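Long-range contacts in cephalosporin acylase (Bacillus halodurans, PDB 2NLZ), which probably hydrolyses amide bonds of cephalosporin or gamma-glutamyl compounds by an N-terminal nucleophile mechanism: residues N461-L466 with T528-D533; I257-Y262 with N454-G459. The protein carries 1 engineered substitution. All blocks are in the same frame, centred on the assembly; numbering follows the deposited sequence.

Contact 1 of 2, residues N461-L466 with T528-D533; sequences NPQAAL and TEPRTD
Gln463 and Thr528 meet amide to backbone. Gln463 OE1 accepts from Thr528 N at 2.8 Å, and Gln463 NE2 donates to Thr528 O, also at 2.8 Å. The second bond lies in the planes of both the amide and the carbonyl, whereas Thr528 N approaches OE1 tilted from its carbonyl plane. A bend at chi2 (55°) folds the Gln463 chain so that both ends of the amide face the same residue, much as a neighbouring strand would at the end of strand 524-528. The CB of Thr528 points away from the helix, and its OG1 bonds Gln513 NE2. Leu466 packs its CD2 against the backbone of Thr528, 3.8 Å from Thr528 N, and its CB near Pro530 CD, with Ile514 of strand 512-517 also against its side chain. Its carbonyl O, near the end of helix 462-467, takes a nearly straight bond from Arg531 NH1 (2.9 Å) in the guanidinium plane. The same NH1 reaches Glu529 OE1 through the syn lone pair at 2.7 Å, while Arg531 N uses the anti one within the type I turn Glu529-Thr532. Side chains thus satisfy buried backbone groups at both a strand end and a helix end, with the arginine fixed in place by two carboxylates, Glu529 and Glu482.

Contact 2 of 2, residues I257-Y262 with N454-G459; sequences IDYRGY and NTIDFG
Tyr259 OH takes part in two hydrogen bonds: it donates to Asp457 OD2 across the contact (2.5 Å) and accepts from Arg260 NH2 at 3.2 Å. OD2 sits at the edge of the Tyr259 ring, with the carboxylate turned 69° against the ring. The other oxygen, Asp457 OD1, forms a salt bridge with Arg260 NE at 2.7 Å, with a weak, bent hydrogen bond. Arg260 runs extended from CG to NE, its CG lying over one face of the Tyr259 ring; Phe286 O accepts from its NH2. These three residues join the tip of a two-residue beta hairpin, strands 250-259 and 262-266 linked by a type I' turn, to the C-terminal part of helix 444-457. Asp258 OD1 steadies the turn by accepting from Gly261 N in an Asx motif. Beside the charged groups, Ile456 wedges between the tyrosines at the two ends of the turn. Its CG1 stands 3.9 Å from the centroid of the Tyr262 ring in a CH-pi contact over the face, and its CG2 meets the edge of Tyr259 at CD2 (3.7 Å). Lys428 makes a cation-pi contact with Tyr262, and Leu426 of strand 424-428 packs on both Ile456 and Tyr262.

In the fold
Contact 1 is the deeper of the two, with nearly all its touching residues buried and its centre about 16 Å from that of the chain; contact 2 is partly buried, about 22 Å out. Their helices, 444-457 and 462-467, are consecutive, and where they adjoin Ala465 O probably accepts from Asn454 ND2 at 3.2 Å. Each helix is tied to a different part of the strand framework: the first to a hairpin tip, the second to the loop leaving strand 524-528. The inner contact relies on side chains bonding to peptide groups, the outer on a carboxylate shared by a tyrosine and an arginine, and on aromatic packing. Both come within reach of a second subunit.

Contact 1 of 2, residues N461-L466 with T528-D533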
ATOM      1  N   ASN D 461      10.335  17.279  -5.001  1.00 21.93           N
ATOM      2  CA  ASN D 461      11.693  17.199  -5.536  1.00 30.32           C
ATOM      3  C   ASN D 461      11.729  16.484  -6.905  1.00 26.84           C
ATOM      4  O   ASN D 461      10.794  15.750  -7.225  1.00 29.32           O
ATOM      5  CB  ASN D 461      12.640  16.578  -4.506  1.00 24.90           C
ATOM      6  CG  ASN D 461      12.461  15.093  -4.368  1.00 23.91           C
ATOM      7  OD1 ASN D 461      12.387  14.368  -5.362  1.00 25.61           O
ATOM      8  ND2 ASN D 461      12.440  14.615  -3.126  1.00 14.25           N
ATOM      9  N   PRO D 462      12.790  16.712  -7.716  1.00 24.38           N
ATOM     10  CA  PRO D 462      12.888  16.156  -9.078  1.00 23.83           C
ATOM     11  C   PRO D 462      12.532  14.669  -9.172  1.00 22.88           C
ATOM     12  O   PRO D 462      11.773  14.286 -10.067  1.00 25.00           O
ATOM     13  CB  PRO D 462      14.361  16.379  -9.449  1.00 20.19           C
ATOM     14  CG  PRO D 462      15.042  16.825  -8.181  1.00 23.68           C
ATOM     15  CD  PRO D 462      13.982  17.518  -7.405  1.00 19.21           C
ATOM     16  N   GLN D 463      13.047  13.862  -8.236  1.00 12.79           N
ATOM     17  CA  GLN D 463      12.763  12.425  -8.190  1.00 11.61           C
ATOM     18  C   GLN D 463      11.311  12.085  -7.810  1.00 14.97           C
ATOM     19  O   GLN D 463      10.644  11.295  -8.495  1.00  7.41           O
ATOM     20  CB  GLN D 463      13.710  11.714  -7.235  1.00 12.70           C
ATOM     21  CG  GLN D 463      13.647  10.213  -7.374  1.00 11.80           C
ATOM     22  CD  GLN D 463      13.901   9.766  -8.799  1.00 15.22           C
ATOM     23  OE1 GLN D 463      14.972  10.004  -9.358  1.00 21.48           O
ATOM     24  NE2 GLN D 463      12.915   9.114  -9.394  1.00 18.17           N
ATOM     25  N   ALA D 464      10.835  12.665  -6.706  1.00 11.62           N
ATOM     26  CA  ALA D 464       9.432  12.567  -6.314  1.00  9.78           C
ATOM     27  C   ALA D 464       8.491  12.997  -7.453  1.00 11.41           C
ATOM     28  O   ALA D 464       7.471  12.356  -7.684  1.00 16.20           O
ATOM     29  CB  ALA D 464       9.186  13.393  -5.078  1.00 10.28           C
ATOM     30  N   ALA D 465       8.851  14.057  -8.184  1.00  9.36           N
ATOM     31  CA  ALA D 465       7.994  14.553  -9.267  1.00 15.56           C
ATOM     32  C   ALA D 465       7.844  13.492 -10.336  1.00 13.22           C
ATOM     33  O   ALA D 465       6.779  13.348 -10.935  1.00 12.65           O
ATOM     34  CB  ALA D 465       8.546  15.830  -9.864  1.00  9.73           C
ATOM     35  N   LEU D 466       8.927  12.753 -10.551  1.00 11.54           N
ATOM     36  CA  LEU D 466       8.969  11.647 -11.499  1.00 12.97           C
ATOM     37  C   LEU D 466       8.326  10.362 -10.951  1.00 15.48           C
ATOM     38  O   LEU D 466       7.667   9.643 -11.693  1.00 13.32           O
ATOM     39  CB  LEU D 466      10.421  11.384 -11.893  1.00 19.84           C
ATOM     40  CG  LEU D 466      10.961  11.977 -13.190  1.00 17.70           C
ATOM     41  CD1 LEU D 466      10.114  13.094 -13.710  1.00 13.81           C
ATOM     42  CD2 LEU D 466      12.356  12.436 -12.956  1.00  8.13           C
ATOM     43  N   THR D 528      15.620  10.789 -11.975  1.00 14.96           N
ATOM     44  CA  THR D 528      15.583   9.928 -13.155  1.00 18.47           C
ATOM     45  C   THR D 528      14.321   9.056 -13.142  1.00 11.45           C
ATOM     46  O   THR D 528      13.772   8.764 -12.081  1.00 20.00           O
ATOM     47  CB  THR D 528      16.878   9.067 -13.249  1.00 14.98           C
ATOM     48  OG1 THR D 528      17.012   8.509 -14.561  1.00 20.43           O
ATOM     49  CG2 THR D 528      16.916   7.962 -12.174  1.00 12.61           C
ATOM     50  N   GLU D 529      13.860   8.661 -14.325  1.00 14.46           N
ATOM     51  CA  GLU D 529      12.672   7.816 -14.468  1.00 21.37           C
ATOM     52  C   GLU D 529      12.794   6.476 -13.745  1.00 17.28           C
ATOM     53  O   GLU D 529      13.630   5.665 -14.105  1.00 30.46           O
ATOM     54  CB  GLU D 529      12.398   7.554 -15.951  1.00 20.80           C
ATOM     55  CG  GLU D 529      11.216   6.647 -16.197  1.00 21.16           C
ATOM     56  CD  GLU D 529       9.963   7.191 -15.575  1.00 34.16           C
ATOM     57  OE1 GLU D 529       9.444   6.528 -14.650  1.00 20.15           O
ATOM     58  OE2 GLU D 529       9.527   8.291 -15.989  1.00 19.67           O
ATOM     59  N   PRO D 530      11.965   6.243 -12.720  1.00 16.91           N
ATOM     60  CA  PRO D 530      12.030   4.948 -12.053  1.00 20.37           C
ATOM     61  C   PRO D 530      11.406   3.800 -12.865  1.00 19.77           C
ATOM     62  O   PRO D 530      11.804   2.652 -12.688  1.00 23.52           O
ATOM     63  CB  PRO D 530      11.271   5.188 -10.750  1.00 19.23           C
ATOM     64  CG  PRO D 530      10.346   6.305 -11.042  1.00 22.99           C
ATOM     65  CD  PRO D 530      10.980   7.145 -12.094  1.00 23.59           C
ATOM     66  N   ARG D 531      10.474   4.100 -13.766  1.00 19.81           N
ATOM     67  CA  ARG D 531       9.804   3.052 -14.549  1.00 25.66           C
ATOM     68  C   ARG D 531      10.675   2.303 -15.578  1.00 33.19           C
ATOM     69  O   ARG D 531      10.178   1.427 -16.289  1.00 41.03           O
ATOM     70  CB  ARG D 531       8.568   3.617 -15.240  1.00 17.32           C
ATOM     71  CG  ARG D 531       7.494   4.047 -14.282  1.00 17.25           C
ATOM     72  CD  ARG D 531       6.538   5.007 -14.945  1.00 17.95           C
ATOM     73  NE  ARG D 531       5.664   5.677 -13.983  1.00 20.78           N
ATOM     74  CZ  ARG D 531       6.024   6.701 -13.214  1.00 15.31           C
ATOM     75  NH1 ARG D 531       7.255   7.180 -13.262  1.00 24.14           N
ATOM     76  NH2 ARG D 531       5.149   7.239 -12.382  1.00 23.01           N
ATOM     77  N   THR D 532      11.963   2.636 -15.642  1.00 30.20           N
ATOM     78  CA  THR D 532      12.857   2.073 -16.640  1.00 31.65           C
ATOM     79  C   THR D 532      14.298   1.977 -16.110  1.00 34.47           C
ATOM     80  O   THR D 532      14.566   2.357 -14.969  1.00 27.24           O
ATOM     81  CB  THR D 532      12.787   2.897 -17.956  1.00 33.96           C
ATOM     82  OG1 THR D 532      13.442   2.197 -19.018  1.00 47.19           O
ATOM     83  CG2 THR D 532      13.421   4.268 -17.784  1.00 37.38           C
ATOM     84  N   ASP D 533      15.199   1.419 -16.927  1.00 40.44           N
ATOM     85  CA  ASP D 533      16.639   1.456 -16.683  1.00 42.74           C
ATOM     86  C   ASP D 533      17.050   2.876 -16.941  1.00 41.39           C
ATOM     87  O   ASP D 533      16.524   3.509 -17.841  1.00 60.43           O
ATOM     88  CB  ASP D 533      17.403   0.584 -17.682  1.00 47.84           C
ATOM     89  CG  ASP D 533      16.903  -0.840 -17.746  1.00 54.40           C
ATOM     90  OD1 ASP D 533      16.945  -1.547 -16.719  1.00 59.94           O
ATOM     91  OD2 ASP D 533      16.499  -1.260 -18.851  1.00 62.56           O
TER

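Contact 2 of 2, residues I257-Y262 with N454-G459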
ATOM      1  N   ILE D 257       5.405  30.760 -20.894  1.00 36.02           N
ATOM      2  CA  ILE D 257       4.203  31.112 -20.178  1.00 34.02           C
ATOM      3  C   ILE D 257       4.691  31.468 -18.786  1.00 40.05           C
ATOM      4  O   ILE D 257       5.658  30.868 -18.304  1.00 43.45           O
ATOM      5  CB  ILE D 257       3.220  29.897 -20.146  1.00 37.21           C
ATOM      6  CG1 ILE D 257       2.246  29.956 -21.332  1.00 43.09           C
ATOM      7  CG2 ILE D 257       2.481  29.767 -18.797  1.00 34.00           C
ATOM      8  CD1 ILE D 257       1.602  31.324 -21.565  1.00 65.89           C
ATOM      9  N   ASP D 258       4.069  32.464 -18.154  1.00 41.16           N
ATOM     10  CA  ASP D 258       4.329  32.711 -16.744  1.00 35.77           C
ATOM     11  C   ASP D 258       3.443  31.780 -15.946  1.00 34.57           C
ATOM     12  O   ASP D 258       2.224  31.924 -15.967  1.00 32.14           O
ATOM     13  CB  ASP D 258       4.049  34.160 -16.358  1.00 40.24           C
ATOM     14  CG  ASP D 258       4.478  34.477 -14.929  1.00 42.16           C
ATOM     15  OD1 ASP D 258       3.795  34.042 -13.970  1.00 36.79           O
ATOM     16  OD2 ASP D 258       5.500  35.174 -14.766  1.00 50.75           O
ATOM     17  N   TYR D 259       4.052  30.810 -15.272  1.00 35.06           N
ATOM     18  CA  TYR D 259       3.300  29.921 -14.388  1.00 30.54           C
ATOM     19  C   TYR D 259       3.688  30.149 -12.927  1.00 30.08           C
ATOM     20  O   TYR D 259       4.646  29.554 -12.408  1.00 27.10           O
ATOM     21  CB  TYR D 259       3.438  28.442 -14.790  1.00 25.60           C
ATOM     22  CG  TYR D 259       2.410  27.567 -14.111  1.00 28.88           C
ATOM     23  CD1 TYR D 259       1.098  27.532 -14.567  1.00 25.18           C
ATOM     24  CD2 TYR D 259       2.743  26.802 -12.992  1.00 33.18           C
ATOM     25  CE1 TYR D 259       0.143  26.756 -13.937  1.00 30.22           C
ATOM     26  CE2 TYR D 259       1.800  26.023 -12.354  1.00 30.41           C
ATOM     27  CZ  TYR D 259       0.494  26.001 -12.831  1.00 32.48           C
ATOM     28  OH  TYR D 259      -0.473  25.227 -12.210  1.00 23.73           O
ATOM     29  N   ARG D 260       2.917  31.031 -12.285  1.00 36.34           N
ATOM     30  CA  ARG D 260       3.047  31.351 -10.862  1.00 36.71           C
ATOM     31  C   ARG D 260       4.443  31.842 -10.506  1.00 37.27           C
ATOM     32  O   ARG D 260       5.023  31.415  -9.502  1.00 34.53           O
ATOM     33  CB  ARG D 260       2.634  30.153  -9.994  1.00 35.64           C
ATOM     34  CG  ARG D 260       1.478  29.385 -10.590  1.00 38.79           C
ATOM     35  CD  ARG D 260       0.682  28.668  -9.560  1.00 38.16           C
ATOM     36  NE  ARG D 260      -0.332  27.819 -10.177  1.00 38.79           N
ATOM     37  CZ  ARG D 260      -1.579  28.203 -10.417  1.00 42.15           C
ATOM     38  NH1 ARG D 260      -1.969  29.429 -10.094  1.00 36.15           N
ATOM     39  NH2 ARG D 260      -2.436  27.362 -10.979  1.00 45.42           N
ATOM     40  N   GLY D 261       4.966  32.736 -11.350  1.00 38.47           N
ATOM     41  CA  GLY D 261       6.275  33.366 -11.137  1.00 41.94           C
ATOM     42  C   GLY D 261       7.396  32.768 -11.967  1.00 43.31           C
ATOM     43  O   GLY D 261       8.332  33.474 -12.376  1.00 40.09           O
ATOM     44  N   TYR D 262       7.299  31.457 -12.193  1.00 35.95           N
ATOM     45  CA  TYR D 262       8.230  30.721 -13.035  1.00 34.08           C
ATOM     46  C   TYR D 262       7.861  30.937 -14.501  1.00 35.29           C
ATOM     47  O   TYR D 262       6.748  31.376 -14.815  1.00 36.15           O
ATOM     48  CB  TYR D 262       8.169  29.222 -12.714  1.00 34.99           C
ATOM     49  CG  TYR D 262       8.692  28.836 -11.341  1.00 33.45           C
ATOM     50  CD1 TYR D 262       9.974  28.313 -11.192  1.00 33.24           C
ATOM     51  CD2 TYR D 262       7.898  28.984 -10.196  1.00 37.93           C
ATOM     52  CE1 TYR D 262      10.460  27.955  -9.943  1.00 41.91           C
ATOM     53  CE2 TYR D 262       8.376  28.628  -8.937  1.00 33.52           C
ATOM     54  CZ  TYR D 262       9.660  28.114  -8.822  1.00 38.60           C
ATOM     55  OH  TYR D 262      10.156  27.754  -7.593  1.00 40.70           O
ATOM     56  N   ASN D 454       3.673  19.382 -10.379  1.00 21.93           N
ATOM     57  CA  ASN D 454       4.348  18.686  -9.284  1.00 21.11           C
ATOM     58  C   ASN D 454       5.486  19.516  -8.708  1.00 20.39           C
ATOM     59  O   ASN D 454       5.762  19.463  -7.515  1.00 17.52           O
ATOM     60  CB  ASN D 454       4.879  17.327  -9.748  1.00 18.60           C
ATOM     61  CG  ASN D 454       3.768  16.335 -10.069  1.00 27.22           C
ATOM     62  OD1 ASN D 454       2.595  16.576  -9.783  1.00 22.22           O
ATOM     63  ND2 ASN D 454       4.137  15.215 -10.689  1.00 13.26           N
ATOM     64  N   THR D 455       6.145  20.287  -9.559  1.00 23.10           N
ATOM     65  CA  THR D 455       7.278  21.089  -9.131  1.00 25.42           C
ATOM     66  C   THR D 455       6.869  22.445  -8.571  1.00 26.08           C
ATOM     67  O   THR D 455       7.201  22.781  -7.427  1.00 33.28           O
ATOM     68  CB  THR D 455       8.295  21.251 -10.265  1.00 22.32           C
ATOM     69  OG1 THR D 455       8.718  19.948 -10.676  1.00 17.12           O
ATOM     70  CG2 THR D 455       9.513  22.011  -9.793  1.00 25.84           C
ATOM     71  N   ILE D 456       6.124  23.206  -9.365  1.00 22.84           N
ATOM     72  CA  ILE D 456       5.757  24.573  -8.993  1.00 21.27           C
ATOM     73  C   ILE D 456       4.629  24.606  -7.958  1.00 24.06           C
ATOM     74  O   ILE D 456       4.761  25.212  -6.891  1.00 24.47           O
ATOM     75  CB  ILE D 456       5.419  25.426 -10.245  1.00 18.48           C
ATOM     76  CG1 ILE D 456       6.679  25.625 -11.107  1.00 18.48           C
ATOM     77  CG2 ILE D 456       4.781  26.751  -9.851  1.00 22.17           C
ATOM     78  CD1 ILE D 456       6.405  25.687 -12.606  1.00 23.21           C
ATOM     79  N   ASP D 457       3.530  23.934  -8.265  1.00 27.97           N
ATOM     80  CA  ASP D 457       2.362  23.948  -7.390  1.00 27.80           C
ATOM     81  C   ASP D 457       2.525  23.124  -6.135  1.00 27.19           C
ATOM     82  O   ASP D 457       2.031  23.497  -5.080  1.00 18.73           O
ATOM     83  CB  ASP D 457       1.137  23.448  -8.137  1.00 23.38           C
ATOM     84  CG  ASP D 457       0.747  24.358  -9.254  1.00 35.50           C
ATOM     85  OD1 ASP D 457       0.745  25.587  -9.031  1.00 33.84           O
ATOM     86  OD2 ASP D 457       0.441  23.839 -10.346  1.00 32.23           O
ATOM     87  N   PHE D 458       3.197  21.989  -6.243  1.00 28.49           N
ATOM     88  CA  PHE D 458       3.140  21.035  -5.146  1.00 27.13           C
ATOM     89  C   PHE D 458       4.479  20.746  -4.465  1.00 25.55           C
ATOM     90  O   PHE D 458       4.534  19.970  -3.504  1.00 29.96           O
ATOM     91  CB  PHE D 458       2.417  19.770  -5.602  1.00 27.02           C
ATOM     92  CG  PHE D 458       1.115  20.049  -6.306  1.00 26.63           C
ATOM     93  CD1 PHE D 458       0.158  20.888  -5.735  1.00 25.23           C
ATOM     94  CD2 PHE D 458       0.840  19.477  -7.531  1.00 32.79           C
ATOM     95  CE1 PHE D 458      -1.039  21.159  -6.380  1.00 16.42           C
ATOM     96  CE2 PHE D 458      -0.369  19.738  -8.180  1.00 35.87           C
ATOM     97  CZ  PHE D 458      -1.306  20.580  -7.596  1.00 17.53           C
ATOM     98  N   GLY D 459       5.539  21.397  -4.955  1.00 22.92           N
ATOM     99  CA  GLY D 459       6.839  21.424  -4.274  1.00 21.64           C
ATOM    100  C   GLY D 459       7.564  20.091  -4.117  1.00 26.79           C
ATOM    101  O   GLY D 459       8.313  19.888  -3.139  1.00 24.09           O
TER